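Local coordinates for protein PrgB (Enterococcus faecalis, PDB 6EVU) that promotes cell aggregation, biofilm formation and conjugation through DNA binding and compaction, the piece described being its adhesin domain, at residues A[55-60]-A[66-71]; A[228-233]-A[252-257]; A[115-120]-A[127-132]. All coordinates share one frame; numbering follows the deposited sequence.

Interaction 1: A[55-60]-A[66-71]; sequences TDFNKV and KDIFTK
N58 is gripped by two lysine ammonium groups, one on its backbone and one on its side chain. K66 NZ donates to the carbonyl N58 O at 2.9 Å; the C=O...N angle of 155° and the modest tilt from the carbonyl plane describe an approach nearly head-on to the oxygen. The second bond is turned quite differently: K71 NZ gives to N58 OD1 at 2.8 Å from above the amide plane, 52° out of it. K66 reaches its acceptor on a chain bent at its second and third torsions, whereas K71 runs extended beyond CG straight to the amide. Both lysines thus tie 66-71 to N58.

The fold element here is a pair of short helices, 54-57 and 68-72, joined by a loop within the glucan-binding protein C-like adhesin domain, with strand 157-160 packed against I68 and F69. At the start of the second helix D67 is the N-cap: its OD2 accepts from T70 N at 2.9 Å, while OD1 takes the T70 hydroxyl, OG1, at 2.6 Å. The carbonyls F57 O and K59 O, together with K71 O, are all served by K74 NZ, which also makes a cation-pi contact with F57.

Apolar contacts fill in beside the polar ones. K71 CB lies over one face of the F57 ring, 4.1 Å from its centroid, a CH-pi contact, and I68 CG1 meets the ring edge at CZ (4.2 Å). V60 divides its methyls, CG1 resting on K71 CG and CG2 touching K66 CD at 3.5 Å.

Interaction 2: A[228-233]-A[252-257]; sequences GSYVKK and SGLKNS
With chi1 at -74°, the ring of Y230 swings anti to its own carbonyl carbon and carries its phenol end to S252 and L254; S252, at chi1 88°, holds OG between backbone N and carbonyl carbon, leaving CB as its nearest atom to the tyrosine. Y230 OH lies 3.4 Å from S252 CB, a van der Waals contact of the hydroxyl with a methylene. From L254 a single methyl does the touching: CD1 sits 3.9 Å from Y230 CE1 and 3.8 Å from Y230 OH, approaching the ring obliquely. The contact therefore gathers round the far end of one tyrosine, and the backbones stay well apart, Y230 CA and S252 CA being 9.9 Å from each other. Only 102 Å² is buried in total, as suits a surface contact.

S252 OG is instead engaged within its own segment, accepting from L254 N at 3.1 Å with an N-H...O angle of 151°. This bond curls the backbone through G253, whose phi is positive, and L254, at the end of this turn, points its side chain to the ring. Y230 sits in the middle of a second such turn, in which S229 OG accepts from V231 N at 3.0 Å and also bonds to S271 O. Beyond the two segments, Y230 touches S241 and I245, while L254 rests on F269. The arrangement is two ST turns, S229-V231 and S252-L254, that meet through one tyrosine ring at the surface of the adhesin domain.

Interaction 3: A[115-120]-A[127-132]; sequences TGLNAS and TKAEFV
L117 meets T127 through the backbone first. The amide L117 N donates to T127 O at 2.9 Å with a nearly straight N-H...O angle of 166°, yet the donor stands above the carbonyl plane, 40° out of it. G116 N also comes near the same oxygen, but its angle is too poor for a bond, so a single donor from this segment holds T127 O. In the reverse direction T127 CA approaches L117 O at 3.4 Å, a CA-H...O contact with 157° at the hydrogen. The two together set L117 and T127 side by side, their CA atoms 4.2 Å apart.

Van der Waals contact comes from the leucine side chain. Its CB and CG lie against T127 O, CB at 3.4 Å; beyond them the branch continues with CD1 anti to CA, which sends CD1 along the partner strand. There CD1 passes over the peptide between K128 and A129, and makes an apolar contact with A129 CB at 3.9 Å. A129 CB in turn lies in plane at the edge of the F131 ring, which stacks edge-to-face on Y114. T115 CG2 also comes within 4.4 Å of K128 CD.

Outside the pair, G116 O accepts from the hydroxyls of T38 and T41, and K128 makes a cation-pi contact with F178.

G116, with positive phi, lies where strand 110-115 gives way to 119-121, both pairing antiparallel with strand 124-137. T127 and K128 both face F178 of strand 169-179, a classic beta bulge in strand 124-137, the strand that pairs with 119-121 in a beta hairpin.

From the N terminus, interaction 1 comes first: 55-60 and 66-71, with five residues between them, close the connection from helix 54-57 to helix 68-72. Interaction 3 follows, joining 115-120 to 127-132 across the turn of the hairpin made by strands 119-121 and 124-137. Interaction 2 is last and spans the longest loop, 18 residues that include strand 239-240. The three are in series, so none encloses or crosses another. Spatially they are separate: centres lie 28 to 32 Å apart, and interactions 2 and 3 fall on opposite sides of the chain's centre. They tie a helical connection, a hairpin of the nine-stranded sheet, and the segment leading into strand 232-233 to the loop after strand 239-240.

Interaction 1: A[55-60]-A[66-71]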
ATOM      1  N   THR A  55     -14.119 -16.110  12.043  1.00 38.51           N
ATOM      2  CA  THR A  55     -15.258 -16.863  11.521  1.00 40.21           C
ATOM      3  C   THR A  55     -16.234 -15.972  10.750  1.00 41.12           C
ATOM      4  O   THR A  55     -16.931 -16.467   9.863  1.00 45.07           O
ATOM      5  CB  THR A  55     -15.967 -17.623  12.643  1.00 43.18           C
ATOM      6  OG1 THR A  55     -16.405 -16.718  13.662  1.00 49.12           O
ATOM      7  CG2 THR A  55     -14.976 -18.560  13.276  1.00 45.45           C
ATOM      8  N   ASP A  56     -16.291 -14.664  11.059  1.00 34.30           N
ATOM      9  CA  ASP A  56     -17.067 -13.731  10.243  1.00 39.44           C
ATOM     10  C   ASP A  56     -16.277 -13.334   9.009  1.00 38.06           C
ATOM     11  O   ASP A  56     -16.814 -13.267   7.895  1.00 36.52           O
ATOM     12  CB  ASP A  56     -17.442 -12.493  11.050  1.00 34.05           C
ATOM     13  CG  ASP A  56     -18.436 -12.807  12.167  1.00 43.56           C
ATOM     14  OD1 ASP A  56     -19.324 -13.698  11.986  1.00 46.99           O
ATOM     15  OD2 ASP A  56     -18.327 -12.183  13.252  1.00 43.59           O
ATOM     16  N   PHE A  57     -14.987 -13.094   9.187  1.00 31.60           N
ATOM     17  CA  PHE A  57     -14.188 -12.674   8.055  1.00 29.06           C
ATOM     18  C   PHE A  57     -14.116 -13.747   6.975  1.00 31.11           C
ATOM     19  O   PHE A  57     -14.057 -13.439   5.777  1.00 31.34           O
ATOM     20  CB  PHE A  57     -12.782 -12.307   8.536  1.00 28.23           C
ATOM     21  CG  PHE A  57     -11.868 -11.971   7.402  1.00 31.82           C
ATOM     22  CD1 PHE A  57     -11.966 -10.740   6.754  1.00 32.23           C
ATOM     23  CD2 PHE A  57     -10.956 -12.922   6.920  1.00 32.35           C
ATOM     24  CE1 PHE A  57     -11.152 -10.459   5.655  1.00 32.90           C
ATOM     25  CE2 PHE A  57     -10.133 -12.619   5.827  1.00 31.65           C
ATOM     26  CZ  PHE A  57     -10.268 -11.403   5.182  1.00 31.56           C
ATOM     27  N   ASN A  58     -14.085 -15.024   7.366  1.00 34.34           N
ATOM     28  CA  ASN A  58     -13.847 -16.068   6.384  1.00 34.23           C
ATOM     29  C   ASN A  58     -15.093 -16.450   5.586  1.00 39.19           C
ATOM     30  O   ASN A  58     -14.979 -17.236   4.639  1.00 42.55           O
ATOM     31  CB  ASN A  58     -13.250 -17.301   7.076  1.00 36.31           C
ATOM     32  CG  ASN A  58     -11.783 -17.125   7.333  1.00 37.42           C
ATOM     33  OD1 ASN A  58     -11.091 -16.490   6.545  1.00 40.85           O
ATOM     34  ND2 ASN A  58     -11.290 -17.679   8.434  1.00 40.80           N
ATOM     35  N   LYS A  59     -16.263 -15.908   5.914  1.00 35.76           N
ATOM     36  CA  LYS A  59     -17.471 -16.285   5.200  1.00 38.93           C
ATOM     37  C   LYS A  59     -17.581 -15.553   3.879  1.00 37.84           C
ATOM     38  O   LYS A  59     -17.381 -14.334   3.799  1.00 34.56           O
ATOM     39  CB  LYS A  59     -18.672 -15.958   6.043  1.00 38.92           C
ATOM     40  CG  LYS A  59     -18.776 -16.906   7.192  1.00 43.79           C
ATOM     41  CD  LYS A  59     -19.926 -16.517   8.055  1.00 53.24           C
ATOM     42  CE  LYS A  59     -20.293 -17.583   9.045  1.00 51.50           C
ATOM     43  NZ  LYS A  59     -21.506 -17.012   9.682  1.00 57.95           N
ATOM     44  N   VAL A  60     -17.941 -16.293   2.838  1.00 35.07           N
ATOM     45  CA  VAL A  60     -18.225 -15.677   1.561  1.00 35.22           C
ATOM     46  C   VAL A  60     -19.610 -16.139   1.097  1.00 34.64           C
ATOM     47  O   VAL A  60     -20.257 -16.982   1.703  1.00 39.73           O
ATOM     48  CB  VAL A  60     -17.140 -16.001   0.507  1.00 38.80           C
ATOM     49  CG1 VAL A  60     -15.757 -15.518   0.981  1.00 37.45           C
ATOM     50  CG2 VAL A  60     -17.121 -17.484   0.284  1.00 37.04           C
ATOM     51  N   LYS A  66     -12.643 -18.145  -2.648  1.00 42.97           N
ATOM     52  CA  LYS A  66     -12.276 -17.932  -1.255  1.00 44.46           C
ATOM     53  C   LYS A  66     -10.934 -17.242  -1.107  1.00 39.15           C
ATOM     54  O   LYS A  66     -10.286 -17.367  -0.064  1.00 41.97           O
ATOM     55  CB  LYS A  66     -12.276 -19.250  -0.495  1.00 51.70           C
ATOM     56  CG  LYS A  66     -13.655 -19.919  -0.454  1.00 61.45           C
ATOM     57  CD  LYS A  66     -14.379 -19.654   0.863  1.00 70.71           C
ATOM     58  CE  LYS A  66     -13.612 -20.167   2.078  1.00 75.38           C
ATOM     59  NZ  LYS A  66     -14.304 -19.796   3.351  1.00 74.45           N
ATOM     60  N   ASP A  67     -10.511 -16.503  -2.124  1.00 34.10           N
ATOM     61  CA  ASP A  67      -9.276 -15.759  -1.980  1.00 36.64           C
ATOM     62  C   ASP A  67      -9.484 -14.648  -0.964  1.00 40.50           C
ATOM     63  O   ASP A  67     -10.617 -14.246  -0.683  1.00 32.26           O
ATOM     64  CB  ASP A  67      -8.869 -15.197  -3.334  1.00 41.25           C
ATOM     65  CG  ASP A  67      -9.930 -14.251  -3.893  1.00 46.58           C
ATOM     66  OD1 ASP A  67     -11.002 -14.726  -4.374  1.00 42.17           O
ATOM     67  OD2 ASP A  67      -9.706 -13.023  -3.833  1.00 40.07           O
ATOM     68  N   ILE A  68      -8.376 -14.102  -0.449  1.00 32.59           N
ATOM     69  CA  ILE A  68      -8.442 -13.042   0.563  1.00 30.82           C
ATOM     70  C   ILE A  68      -9.129 -11.797   0.038  1.00 27.50           C
ATOM     71  O   ILE A  68      -9.779 -11.057   0.808  1.00 28.44           O
ATOM     72  CB  ILE A  68      -7.017 -12.745   1.111  1.00 27.98           C
ATOM     73  CG1 ILE A  68      -7.152 -11.889   2.382  1.00 31.38           C
ATOM     74  CG2 ILE A  68      -6.082 -12.118   0.006  1.00 34.99           C
ATOM     75  CD1 ILE A  68      -5.901 -11.913   3.223  1.00 38.81           C
ATOM     76  N   PHE A  69      -8.974 -11.485  -1.262  1.00 29.24           N
ATOM     77  CA  PHE A  69      -9.594 -10.266  -1.764  1.00 31.20           C
ATOM     78  C   PHE A  69     -11.104 -10.403  -1.744  1.00 26.71           C
ATOM     79  O   PHE A  69     -11.816  -9.430  -1.474  1.00 27.15           O
ATOM     80  CB  PHE A  69      -9.065  -9.947  -3.173  1.00 31.45           C
ATOM     81  CG  PHE A  69      -7.553  -9.834  -3.236  1.00 30.94           C
ATOM     82  CD1 PHE A  69      -6.921  -8.713  -2.738  1.00 32.60           C
ATOM     83  CD2 PHE A  69      -6.790 -10.862  -3.790  1.00 38.23           C
ATOM     84  CE1 PHE A  69      -5.569  -8.601  -2.748  1.00 35.27           C
ATOM     85  CE2 PHE A  69      -5.389 -10.764  -3.830  1.00 41.12           C
ATOM     86  CZ  PHE A  69      -4.786  -9.614  -3.303  1.00 33.11           C
ATOM     87  N   THR A  70     -11.606 -11.584  -2.118  1.00 29.40           N
ATOM     88  CA  THR A  70     -13.045 -11.797  -2.112  1.00 28.31           C
ATOM     89  C   THR A  70     -13.570 -11.688  -0.688  1.00 30.20           C
ATOM     90  O   THR A  70     -14.604 -11.056  -0.461  1.00 29.68           O
ATOM     91  CB  THR A  70     -13.370 -13.145  -2.749  1.00 32.49           C
ATOM     92  OG1 THR A  70     -13.017 -13.099  -4.148  1.00 32.74           O
ATOM     93  CG2 THR A  70     -14.888 -13.438  -2.653  1.00 32.77           C
ATOM     94  N   LYS A  71     -12.857 -12.272   0.280  1.00 28.67           N
ATOM     95  CA  LYS A  71     -13.240 -12.134   1.683  1.00 30.36           C
ATOM     96  C   LYS A  71     -13.268 -10.674   2.133  1.00 29.15           C
ATOM     97  O   LYS A  71     -14.124 -10.287   2.956  1.00 27.57           O
ATOM     98  CB  LYS A  71     -12.297 -12.952   2.570  1.00 27.23           C
ATOM     99  CG  LYS A  71     -12.497 -14.459   2.362  1.00 27.69           C
ATOM    100  CD  LYS A  71     -11.468 -15.243   3.200  1.00 35.64           C
ATOM    101  CE  LYS A  71     -11.639 -16.763   2.999  1.00 37.45           C
ATOM    102  NZ  LYS A  71     -10.671 -17.447   3.941  1.00 41.24           N
TER

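Interaction 2: A[228-233]-A[252-257]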
ATOM      1  N   GLY A 228      10.446   4.951 -17.057  1.00 56.01           N
ATOM      2  CA  GLY A 228       9.777   3.843 -17.695  1.00 55.53           C
ATOM      3  C   GLY A 228       8.608   3.294 -16.917  1.00 57.16           C
ATOM      4  O   GLY A 228       7.897   2.422 -17.432  1.00 61.99           O
ATOM      5  N   SER A 229       8.369   3.788 -15.703  1.00 58.23           N
ATOM      6  CA  SER A 229       7.216   3.340 -14.927  1.00 50.20           C
ATOM      7  C   SER A 229       5.951   3.971 -15.494  1.00 55.49           C
ATOM      8  O   SER A 229       5.975   5.068 -16.079  1.00 53.70           O
ATOM      9  CB  SER A 229       7.367   3.710 -13.459  1.00 43.33           C
ATOM     10  OG  SER A 229       6.119   3.531 -12.778  1.00 47.24           O
ATOM     11  N   TYR A 230       4.848   3.248 -15.372  1.00 51.91           N
ATOM     12  CA  TYR A 230       3.577   3.772 -15.850  1.00 48.13           C
ATOM     13  C   TYR A 230       2.874   4.589 -14.794  1.00 50.19           C
ATOM     14  O   TYR A 230       1.860   5.223 -15.109  1.00 50.01           O
ATOM     15  CB  TYR A 230       2.661   2.632 -16.313  1.00 50.86           C
ATOM     16  CG  TYR A 230       3.113   2.062 -17.627  1.00 47.39           C
ATOM     17  CD1 TYR A 230       4.227   1.242 -17.685  1.00 55.51           C
ATOM     18  CD2 TYR A 230       2.441   2.355 -18.817  1.00 57.32           C
ATOM     19  CE1 TYR A 230       4.688   0.734 -18.914  1.00 54.63           C
ATOM     20  CE2 TYR A 230       2.884   1.844 -20.031  1.00 57.42           C
ATOM     21  CZ  TYR A 230       3.997   1.021 -20.064  1.00 57.81           C
ATOM     22  OH  TYR A 230       4.464   0.497 -21.248  1.00 66.10           O
ATOM     23  N   VAL A 231       3.422   4.588 -13.580  1.00 52.85           N
ATOM     24  CA  VAL A 231       2.856   5.261 -12.413  1.00 44.78           C
ATOM     25  C   VAL A 231       3.427   6.667 -12.357  1.00 46.81           C
ATOM     26  O   VAL A 231       4.646   6.843 -12.212  1.00 48.50           O
ATOM     27  CB  VAL A 231       3.215   4.501 -11.129  1.00 41.22           C
ATOM     28  CG1 VAL A 231       2.752   5.291  -9.881  1.00 44.62           C
ATOM     29  CG2 VAL A 231       2.613   3.117 -11.123  1.00 44.12           C
ATOM     30  N   LYS A 232       2.559   7.668 -12.479  1.00 44.56           N
ATOM     31  CA  LYS A 232       2.984   9.066 -12.545  1.00 51.94           C
ATOM     32  C   LYS A 232       1.825   9.927 -12.070  1.00 44.33           C
ATOM     33  O   LYS A 232       0.683   9.476 -12.018  1.00 48.50           O
ATOM     34  CB  LYS A 232       3.449   9.512 -13.966  1.00 57.07           C
ATOM     35  CG  LYS A 232       2.603   9.011 -15.141  1.00 58.54           C
ATOM     36  CD  LYS A 232       3.273   9.286 -16.519  1.00 58.74           C
ATOM     37  CE  LYS A 232       4.567   8.466 -16.767  1.00 66.72           C
ATOM     38  NZ  LYS A 232       4.966   8.277 -18.219  1.00 78.22           N
ATOM     39  N   LYS A 233       2.144  11.164 -11.688  1.00 47.25           N
ATOM     40  CA  LYS A 233       1.155  12.047 -11.070  1.00 44.74           C
ATOM     41  C   LYS A 233       0.060  12.468 -12.045  1.00 53.02           C
ATOM     42  O   LYS A 233       0.343  12.934 -13.148  1.00 56.62           O
ATOM     43  CB  LYS A 233       1.824  13.288 -10.487  1.00 52.76           C
ATOM     44  CG  LYS A 233       0.866  14.080  -9.599  1.00 53.05           C
ATOM     45  CD  LYS A 233       1.544  15.231  -8.893  1.00 56.75           C
ATOM     46  CE  LYS A 233       0.658  15.707  -7.745  1.00 66.78           C
ATOM     47  NZ  LYS A 233       0.983  17.113  -7.397  1.00 76.92           N
ATOM     48  N   SER A 252      -0.126   0.228 -24.480  1.00 68.14           N
ATOM     49  CA  SER A 252       1.052  -0.622 -24.368  1.00 63.29           C
ATOM     50  C   SER A 252       0.736  -2.086 -24.635  1.00 57.00           C
ATOM     51  O   SER A 252       1.662  -2.868 -24.881  1.00 64.11           O
ATOM     52  CB  SER A 252       1.690  -0.482 -22.973  1.00 68.13           C
ATOM     53  OG  SER A 252       1.114  -1.394 -22.056  1.00 69.14           O
ATOM     54  N   GLY A 253      -0.540  -2.464 -24.616  1.00 57.19           N
ATOM     55  CA  GLY A 253      -0.942  -3.860 -24.710  1.00 64.07           C
ATOM     56  C   GLY A 253      -0.495  -4.792 -23.593  1.00 67.07           C
ATOM     57  O   GLY A 253      -0.652  -6.016 -23.718  1.00 67.66           O
ATOM     58  N   LEU A 254       0.052  -4.242 -22.500  1.00 60.35           N
ATOM     59  CA  LEU A 254       0.620  -5.048 -21.425  1.00 65.04           C
ATOM     60  C   LEU A 254      -0.476  -5.749 -20.627  1.00 60.94           C
ATOM     61  O   LEU A 254      -1.605  -5.256 -20.511  1.00 54.58           O
ATOM     62  CB  LEU A 254       1.440  -4.179 -20.470  1.00 60.06           C
ATOM     63  CG  LEU A 254       2.912  -3.949 -20.772  1.00 65.46           C
ATOM     64  CD1 LEU A 254       3.386  -2.870 -19.847  1.00 54.41           C
ATOM     65  CD2 LEU A 254       3.713  -5.224 -20.610  1.00 67.16           C
ATOM     66  N   LYS A 255      -0.123  -6.913 -20.075  1.00 63.32           N
ATOM     67  CA  LYS A 255      -0.978  -7.682 -19.180  1.00 61.49           C
ATOM     68  C   LYS A 255      -0.316  -7.824 -17.810  1.00 48.83           C
ATOM     69  O   LYS A 255       0.908  -7.715 -17.667  1.00 49.53           O
ATOM     70  CB  LYS A 255      -1.302  -9.066 -19.755  1.00 68.13           C
ATOM     71  CG  LYS A 255      -2.617  -9.106 -20.521  1.00 76.99           C
ATOM     72  CD  LYS A 255      -2.453  -9.743 -21.860  1.00 80.20           C
ATOM     73  CE  LYS A 255      -2.400 -11.251 -21.732  1.00 84.73           C
ATOM     74  NZ  LYS A 255      -1.811 -11.875 -22.959  1.00 83.99           N
ATOM     75  N   ASN A 256      -1.147  -8.044 -16.782  1.00 48.64           N
ATOM     76  CA  ASN A 256      -0.615  -8.121 -15.431  1.00 45.53           C
ATOM     77  C   ASN A 256       0.513  -9.128 -15.314  1.00 47.95           C
ATOM     78  O   ASN A 256       1.505  -8.871 -14.626  1.00 50.07           O
ATOM     79  CB  ASN A 256      -1.728  -8.477 -14.448  1.00 47.97           C
ATOM     80  CG  ASN A 256      -1.331  -8.203 -13.013  1.00 45.84           C
ATOM     81  OD1 ASN A 256      -0.803  -9.070 -12.319  1.00 51.36           O
ATOM     82  ND2 ASN A 256      -1.492  -6.970 -12.601  1.00 41.16           N
ATOM     83  N   SER A 257       0.369 -10.292 -15.959  1.00 49.20           N
ATOM     84  CA  SER A 257       1.424 -11.299 -15.901  1.00 57.93           C
ATOM     85  C   SER A 257       2.725 -10.827 -16.558  1.00 55.40           C
ATOM     86  O   SER A 257       3.771 -11.430 -16.309  1.00 56.63           O
ATOM     87  CB  SER A 257       0.938 -12.614 -16.532  1.00 51.98           C
ATOM     88  OG  SER A 257       0.574 -12.463 -17.903  1.00 64.05           O
TER

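Interaction 3: A[115-120]-A[127-132]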
ATOM      1  N   THR A 115       7.186  -6.201  17.071  1.00 36.57           N
ATOM      2  CA  THR A 115       8.426  -6.328  17.830  1.00 38.20           C
ATOM      3  C   THR A 115       9.275  -7.439  17.227  1.00 41.11           C
ATOM      4  O   THR A 115       8.859  -8.139  16.296  1.00 37.40           O
ATOM      5  CB  THR A 115       8.152  -6.635  19.306  1.00 43.46           C
ATOM      6  OG1 THR A 115       7.340  -7.814  19.369  1.00 39.64           O
ATOM      7  CG2 THR A 115       7.386  -5.499  19.933  1.00 42.54           C
ATOM      8  N   GLY A 116      10.479  -7.568  17.747  1.00 43.71           N
ATOM      9  CA  GLY A 116      11.385  -8.603  17.296  1.00 45.50           C
ATOM     10  C   GLY A 116      11.958  -8.391  15.919  1.00 39.34           C
ATOM     11  O   GLY A 116      12.200  -9.369  15.212  1.00 41.99           O
ATOM     12  N   LEU A 117      12.180  -7.145  15.509  1.00 39.24           N
ATOM     13  CA  LEU A 117      12.752  -6.858  14.201  1.00 35.85           C
ATOM     14  C   LEU A 117      14.273  -6.765  14.239  1.00 41.90           C
ATOM     15  O   LEU A 117      14.889  -6.515  15.277  1.00 42.56           O
ATOM     16  CB  LEU A 117      12.236  -5.517  13.679  1.00 33.60           C
ATOM     17  CG  LEU A 117      10.731  -5.348  13.649  1.00 32.26           C
ATOM     18  CD1 LEU A 117      10.364  -3.895  13.218  1.00 32.13           C
ATOM     19  CD2 LEU A 117      10.129  -6.370  12.743  1.00 38.52           C
ATOM     20  N   ASN A 118      14.876  -6.889  13.063  1.00 39.81           N
ATOM     21  CA  ASN A 118      16.302  -6.620  12.930  1.00 40.17           C
ATOM     22  C   ASN A 118      16.546  -5.721  11.723  1.00 44.05           C
ATOM     23  O   ASN A 118      17.305  -6.025  10.803  1.00 43.59           O
ATOM     24  CB  ASN A 118      17.081  -7.934  12.878  1.00 49.32           C
ATOM     25  CG  ASN A 118      18.570  -7.707  12.842  1.00 53.35           C
ATOM     26  OD1 ASN A 118      19.075  -6.856  13.565  1.00 49.45           O
ATOM     27  ND2 ASN A 118      19.283  -8.508  12.067  1.00 57.05           N
ATOM     28  N   ALA A 119      15.837  -4.603  11.708  1.00 37.13           N
ATOM     29  CA  ALA A 119      15.970  -3.571  10.695  1.00 38.66           C
ATOM     30  C   ALA A 119      17.102  -2.634  11.093  1.00 37.02           C
ATOM     31  O   ALA A 119      17.754  -2.815  12.132  1.00 40.45           O
ATOM     32  CB  ALA A 119      14.638  -2.847  10.526  1.00 37.84           C
ATOM     33  N   SER A 120      17.398  -1.660  10.237  1.00 39.48           N
ATOM     34  CA  SER A 120      18.509  -0.763  10.547  1.00 41.61           C
ATOM     35  C   SER A 120      18.398   0.536   9.780  1.00 40.29           C
ATOM     36  O   SER A 120      17.720   0.632   8.759  1.00 38.59           O
ATOM     37  CB  SER A 120      19.877  -1.373  10.241  1.00 42.93           C
ATOM     38  OG  SER A 120      19.978  -1.832   8.895  1.00 44.03           O
ATOM     39  N   THR A 127      14.396  -2.384  16.143  1.00 37.15           N
ATOM     40  CA  THR A 127      13.858  -3.625  16.677  1.00 38.18           C
ATOM     41  C   THR A 127      12.345  -3.641  16.767  1.00 35.61           C
ATOM     42  O   THR A 127      11.767  -4.716  16.985  1.00 39.95           O
ATOM     43  CB  THR A 127      14.411  -3.864  18.085  1.00 38.37           C
ATOM     44  OG1 THR A 127      14.086  -2.750  18.906  1.00 41.13           O
ATOM     45  CG2 THR A 127      15.905  -3.956  18.084  1.00 39.95           C
ATOM     46  N   LYS A 128      11.691  -2.487  16.628  1.00 33.47           N
ATOM     47  CA  LYS A 128      10.245  -2.386  16.808  1.00 31.39           C
ATOM     48  C   LYS A 128       9.750  -1.322  15.829  1.00 30.91           C
ATOM     49  O   LYS A 128      10.499  -0.392  15.493  1.00 35.04           O
ATOM     50  CB  LYS A 128       9.940  -1.976  18.269  1.00 34.47           C
ATOM     51  CG  LYS A 128       8.524  -1.452  18.591  1.00 41.12           C
ATOM     52  CD  LYS A 128       8.320  -1.243  20.095  1.00 45.06           C
ATOM     53  CE  LYS A 128       7.679   0.111  20.452  1.00 63.86           C
ATOM     54  NZ  LYS A 128       7.159   0.124  21.863  1.00 71.35           N
ATOM     55  N   ALA A 129       8.493  -1.445  15.403  1.00 31.48           N
ATOM     56  CA  ALA A 129       7.859  -0.424  14.568  1.00 31.79           C
ATOM     57  C   ALA A 129       6.367  -0.326  14.870  1.00 32.27           C
ATOM     58  O   ALA A 129       5.735  -1.294  15.265  1.00 32.55           O
ATOM     59  CB  ALA A 129       8.082  -0.731  13.074  1.00 32.62           C
ATOM     60  N   GLU A 130       5.829   0.881  14.719  1.00 28.59           N
ATOM     61  CA  GLU A 130       4.392   1.152  14.794  1.00 26.55           C
ATOM     62  C   GLU A 130       3.906   1.555  13.425  1.00 28.73           C
ATOM     63  O   GLU A 130       4.415   2.518  12.852  1.00 28.96           O
ATOM     64  CB  GLU A 130       4.107   2.279  15.784  1.00 28.43           C
ATOM     65  CG  GLU A 130       4.285   1.814  17.213  1.00 31.81           C
ATOM     66  CD  GLU A 130       4.174   2.937  18.240  1.00 34.41           C
ATOM     67  OE1 GLU A 130       4.179   4.122  17.840  1.00 34.34           O
ATOM     68  OE2 GLU A 130       4.110   2.636  19.461  1.00 38.31           O
ATOM     69  N   PHE A 131       2.962   0.778  12.868  1.00 24.03           N
ATOM     70  CA  PHE A 131       2.290   1.135  11.617  1.00 27.01           C
ATOM     71  C   PHE A 131       0.894   1.635  11.981  1.00 25.01           C
ATOM     72  O   PHE A 131       0.089   0.859  12.484  1.00 25.02           O
ATOM     73  CB  PHE A 131       2.183  -0.119  10.751  1.00 25.28           C
ATOM     74  CG  PHE A 131       3.475  -0.524  10.069  1.00 23.75           C
ATOM     75  CD1 PHE A 131       4.664  -0.729  10.775  1.00 27.95           C
ATOM     76  CD2 PHE A 131       3.471  -0.676   8.679  1.00 26.03           C
ATOM     77  CE1 PHE A 131       5.853  -1.081  10.078  1.00 30.41           C
ATOM     78  CE2 PHE A 131       4.671  -1.004   7.994  1.00 24.94           C
ATOM     79  CZ  PHE A 131       5.810  -1.237   8.713  1.00 26.88           C
ATOM     80  N   VAL A 132       0.600   2.909  11.730  1.00 23.68           N
ATOM     81  CA  VAL A 132      -0.696   3.501  12.056  1.00 22.21           C
ATOM     82  C   VAL A 132      -1.492   3.685  10.787  1.00 20.73           C
ATOM     83  O   VAL A 132      -1.078   4.406   9.864  1.00 25.54           O
ATOM     84  CB  VAL A 132      -0.533   4.840  12.780  1.00 24.62           C
ATOM     85  CG1 VAL A 132      -1.926   5.456  13.062  1.00 27.82           C
ATOM     86  CG2 VAL A 132       0.327   4.603  14.047  1.00 26.82           C
TER